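PDB 3W5N: alpha-L-rhamnosidase from Streptomyces avermitilis, which releases terminal non-reducing alpha-L-rhamnose from citrus flavonoids such as naringin, rutin and hesperidin, and from the arabinogalactan-protein gum arabic. Local coordinates for residues 386-391 with 636-641. Numbering follows the deposited sequence.
With RAM (alpha-L-rhamnopyranose), chain C.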
ATOM      1  N   GLY A 386       2.350   2.228 -11.144  1.00 12.58           N
ATOM      2  CA  GLY A 386       2.836   0.935 -11.646  1.00 13.09           C
ATOM      3  C   GLY A 386       3.768   1.060 -12.837  1.00 13.82           C
ATOM      4  O   GLY A 386       4.625   1.954 -12.879  1.00 13.91           O
ATOM      5  N   MET A 387       3.573   0.165 -13.812  1.00 14.29           N
ATOM      6  CA  MET A 387       4.341   0.153 -15.052  1.00 15.54           C
ATOM      7  C   MET A 387       3.661   0.997 -16.148  1.00 15.34           C
ATOM      8  O   MET A 387       3.953   0.834 -17.339  1.00 15.53           O
ATOM      9  CB  MET A 387       4.494  -1.294 -15.558  1.00 16.51           C
ATOM     10  CG  MET A 387       5.032  -2.318 -14.555  1.00 18.09           C
ATOM     11  SD  MET A 387       3.833  -2.966 -13.349  1.00 19.17           S
ATOM     12  CE  MET A 387       2.834  -4.043 -14.382  1.00 20.17           C
ATOM     13  N   PHE A 388       2.801   1.935 -15.753  1.00 14.14           N
ATOM     14  CA  PHE A 388       1.824   2.519 -16.670  1.00 14.02           C
ATOM     15  C   PHE A 388       1.949   4.019 -16.926  1.00 13.79           C
ATOM     16  O   PHE A 388       1.164   4.576 -17.679  1.00 13.84           O
ATOM     17  CB  PHE A 388       0.397   2.180 -16.177  1.00 14.36           C
ATOM     18  CG  PHE A 388       0.239   0.752 -15.745  1.00 15.52           C
ATOM     19  CD1 PHE A 388       0.536  -0.292 -16.624  1.00 16.49           C
ATOM     20  CD2 PHE A 388      -0.190   0.447 -14.453  1.00 15.78           C
ATOM     21  CE1 PHE A 388       0.420  -1.622 -16.219  1.00 17.11           C
ATOM     22  CE2 PHE A 388      -0.316  -0.872 -14.049  1.00 16.92           C
ATOM     23  CZ  PHE A 388      -0.013  -1.908 -14.936  1.00 17.10           C
ATOM     24  N   GLY A 389       2.909   4.680 -16.297  1.00 13.65           N
ATOM     25  CA  GLY A 389       3.081   6.117 -16.525  1.00 13.55           C
ATOM     26  C   GLY A 389       2.064   6.981 -15.795  1.00 13.30           C
ATOM     27  O   GLY A 389       1.309   6.483 -14.935  1.00 13.02           O
ATOM     28  N   PRO A 390       2.052   8.284 -16.107  1.00 13.13           N
ATOM     29  CA  PRO A 390       1.286   9.228 -15.325  1.00 13.08           C
ATOM     30  C   PRO A 390      -0.123   9.491 -15.862  1.00 13.06           C
ATOM     31  O   PRO A 390      -0.561   8.863 -16.840  1.00 13.47           O
ATOM     32  CB  PRO A 390       2.151  10.492 -15.397  1.00 12.73           C
ATOM     33  CG  PRO A 390       2.764  10.433 -16.758  1.00 12.99           C
ATOM     34  CD  PRO A 390       2.918   8.967 -17.095  1.00 13.12           C
ATOM     35  N   HIS A 391      -0.829  10.398 -15.196  1.00 13.87           N
ATOM     36  CA  HIS A 391      -2.173  10.831 -15.609  1.00 14.27           C
ATOM     37  C   HIS A 391      -3.197   9.709 -15.740  1.00 14.29           C
ATOM     38  O   HIS A 391      -4.005   9.696 -16.679  1.00 13.92           O
ATOM     39  CB  HIS A 391      -2.107  11.672 -16.895  1.00 15.46           C
ATOM     40  CG  HIS A 391      -1.096  12.775 -16.845  1.00 17.19           C
ATOM     41  ND1 HIS A 391      -0.454  13.248 -17.972  1.00 18.75           N
ATOM     42  CD2 HIS A 391      -0.611  13.497 -15.806  1.00 17.15           C
ATOM     43  CE1 HIS A 391       0.369  14.225 -17.630  1.00 19.17           C
ATOM     44  NE2 HIS A 391       0.294  14.395 -16.321  1.00 18.30           N
ATOM     45  N   GLU A 636       5.607  -0.904  -9.510  1.00 11.79           N
ATOM     46  CA  GLU A 636       4.405  -1.725  -9.499  1.00 11.16           C
ATOM     47  C   GLU A 636       3.528  -1.224  -8.348  1.00 10.42           C
ATOM     48  O   GLU A 636       2.847  -0.227  -8.511  1.00 10.11           O
ATOM     49  CB  GLU A 636       4.758  -3.217  -9.408  1.00 11.71           C
ATOM     50  CG  GLU A 636       3.595  -4.125  -9.777  1.00 12.97           C
ATOM     51  CD  GLU A 636       4.020  -5.468 -10.365  1.00 15.11           C
ATOM     52  OE1 GLU A 636       5.238  -5.727 -10.529  1.00 15.12           O
ATOM     53  OE2 GLU A 636       3.106  -6.251 -10.705  1.00 15.86           O
ATOM     54  N   ARG A 637       3.600  -1.861  -7.179  1.00  9.92           N
ATOM     55  CA  ARG A 637       2.903  -1.358  -5.985  1.00  9.69           C
ATOM     56  C   ARG A 637       1.400  -1.305  -6.233  1.00  9.50           C
ATOM     57  O   ARG A 637       0.745  -0.288  -5.946  1.00  9.38           O
ATOM     58  CB  ARG A 637       3.408   0.034  -5.599  1.00  9.36           C
ATOM     59  CG  ARG A 637       4.913   0.193  -5.793  1.00  9.85           C
ATOM     60  CD  ARG A 637       5.415   1.402  -5.033  1.00 10.38           C
ATOM     61  NE  ARG A 637       6.774   1.741  -5.450  1.00 10.48           N
ATOM     62  CZ  ARG A 637       7.383   2.864  -5.098  1.00 10.92           C
ATOM     63  NH1 ARG A 637       6.747   3.754  -4.342  1.00 10.67           N
ATOM     64  NH2 ARG A 637       8.623   3.092  -5.511  1.00 10.98           N
ATOM     65  N   LEU A 638       0.873  -2.406  -6.763  1.00  9.22           N
ATOM     66  CA  LEU A 638      -0.535  -2.502  -7.104  1.00  9.20           C
ATOM     67  C   LEU A 638      -1.280  -3.391  -6.114  1.00  9.37           C
ATOM     68  O   LEU A 638      -0.671  -4.211  -5.445  1.00  9.12           O
ATOM     69  CB  LEU A 638      -0.680  -3.042  -8.533  1.00  9.36           C
ATOM     70  CG  LEU A 638       0.122  -2.292  -9.609  1.00  9.53           C
ATOM     71  CD1 LEU A 638      -0.019  -3.052 -10.917  1.00  9.80           C
ATOM     72  CD2 LEU A 638      -0.358  -0.865  -9.785  1.00  9.93           C
ATOM     73  N   GLY A 639      -2.602  -3.231  -6.036  1.00  9.51           N
ATOM     74  CA  GLY A 639      -3.420  -4.043  -5.117  1.00  9.69           C
ATOM     75  C   GLY A 639      -3.712  -5.437  -5.676  1.00  9.96           C
ATOM     76  O   GLY A 639      -4.853  -5.739  -6.078  1.00  9.98           O
ATOM     77  N   TRP A 640      -2.678  -6.275  -5.713  1.00  9.73           N
ATOM     78  CA  TRP A 640      -2.752  -7.598  -6.335  1.00  9.93           C
ATOM     79  C   TRP A 640      -3.627  -8.544  -5.531  1.00  9.55           C
ATOM     80  O   TRP A 640      -3.383  -8.776  -4.354  1.00  9.14           O
ATOM     81  CB  TRP A 640      -1.355  -8.195  -6.507  1.00 10.44           C
ATOM     82  CG  TRP A 640      -0.696  -7.736  -7.758  1.00 11.03           C
ATOM     83  CD1 TRP A 640       0.205  -6.717  -7.889  1.00 10.94           C
ATOM     84  CD2 TRP A 640      -0.871  -8.289  -9.067  1.00 11.09           C
ATOM     85  NE1 TRP A 640       0.615  -6.610  -9.197  1.00 11.27           N
ATOM     86  CE2 TRP A 640      -0.044  -7.549  -9.946  1.00 11.52           C
ATOM     87  CE3 TRP A 640      -1.649  -9.337  -9.585  1.00 11.45           C
ATOM     88  CZ2 TRP A 640       0.027  -7.827 -11.323  1.00 11.28           C
ATOM     89  CZ3 TRP A 640      -1.588  -9.609 -10.939  1.00 11.48           C
ATOM     90  CH2 TRP A 640      -0.750  -8.863 -11.796  1.00 11.80           C
ATOM     91  N   THR A 641      -4.667  -9.057  -6.185  1.00  9.55           N
ATOM     92  CA  THR A 641      -5.653  -9.885  -5.502  1.00  9.76           C
ATOM     93  C   THR A 641      -5.065 -11.217  -5.010  1.00  9.86           C
ATOM     94  O   THR A 641      -5.302 -11.629  -3.888  1.00 10.30           O
ATOM     95  CB  THR A 641      -6.857 -10.154  -6.422  1.00 10.02           C
ATOM     96  OG1 THR A 641      -6.390 -10.710  -7.668  1.00 10.36           O
ATOM     97  CG2 THR A 641      -7.611  -8.880  -6.701  1.00  9.67           C
TER
HETATM   98  C1  RAM C1202       3.696 -10.007 -10.072  1.00 21.61           C
HETATM   99  C2  RAM C1202       3.066  -9.238  -8.896  1.00 22.00           C
HETATM  100  C3  RAM C1202       2.300 -10.176  -7.934  1.00 19.28           C
HETATM  101  C4  RAM C1202       1.713 -11.448  -8.571  1.00 20.18           C
HETATM  102  C5  RAM C1202       1.541 -11.207 -10.044  1.00 20.46           C
HETATM  103  C6  RAM C1202       0.898 -12.456 -10.658  1.00 20.33           C
HETATM  104  O1  RAM C1202       4.001  -9.132 -11.163  1.00 24.07           O
HETATM  105  O2  RAM C1202       4.108  -8.461  -8.249  1.00 21.98           O
HETATM  106  O3  RAM C1202       3.164 -10.687  -6.930  1.00 17.49           O
HETATM  107  O4  RAM C1202       0.434 -11.824  -8.014  1.00 18.20           O
HETATM  108  O5  RAM C1202       2.834 -11.001 -10.609  1.00 20.25           O
HETATM  109  O   HOH W   1       2.083   2.408  -8.324  1.00 19.04           O
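Gly386 and Glu636 bring their backbones together without a direct polar bond: the CA of Gly386 makes a CA-H...O contact with Glu636 O at 3.3 Å, and a water accepts from Gly386 N while donating to the same carbonyl. Beside this bridge, Met387, its chain bent at chi2 and chi3, runs alongside Glu636 and lays SD against Glu636 CG at 3.8 Å. Leu638 CD1 meets the Phe388 ring at its edge, 3.8 Å from CE2. A loop of the N-terminal rhamnosidase region thus packs on the catalytic domain of this family 78 enzyme, at the loop leading into helix 641-654 and bearing Glu636, the inferred proton donor. With CG anti to the backbone N (chi1 -164°), the glutamate extends past the sulfur to the bound rhamnose, whose O1 donates to OE2. Trp640 NE1 also donates to Glu636 OE2, at 2.9 Å and well off straight (131°), meeting the oxygen on its anti side, out of the carboxylate plane. One indole face carries the sugar, with rhamnose C5 3.5 Å above the plane, toward the rim. Without the indole, as with an alanine here, the rhamnose would probably lose its platform and Glu636 OE2 its N-H donor. Arg634 forms a salt bridge with Glu636 OE1; Asp630, Asp643, Trp695 and His916 also hydrogen-bond the sugar.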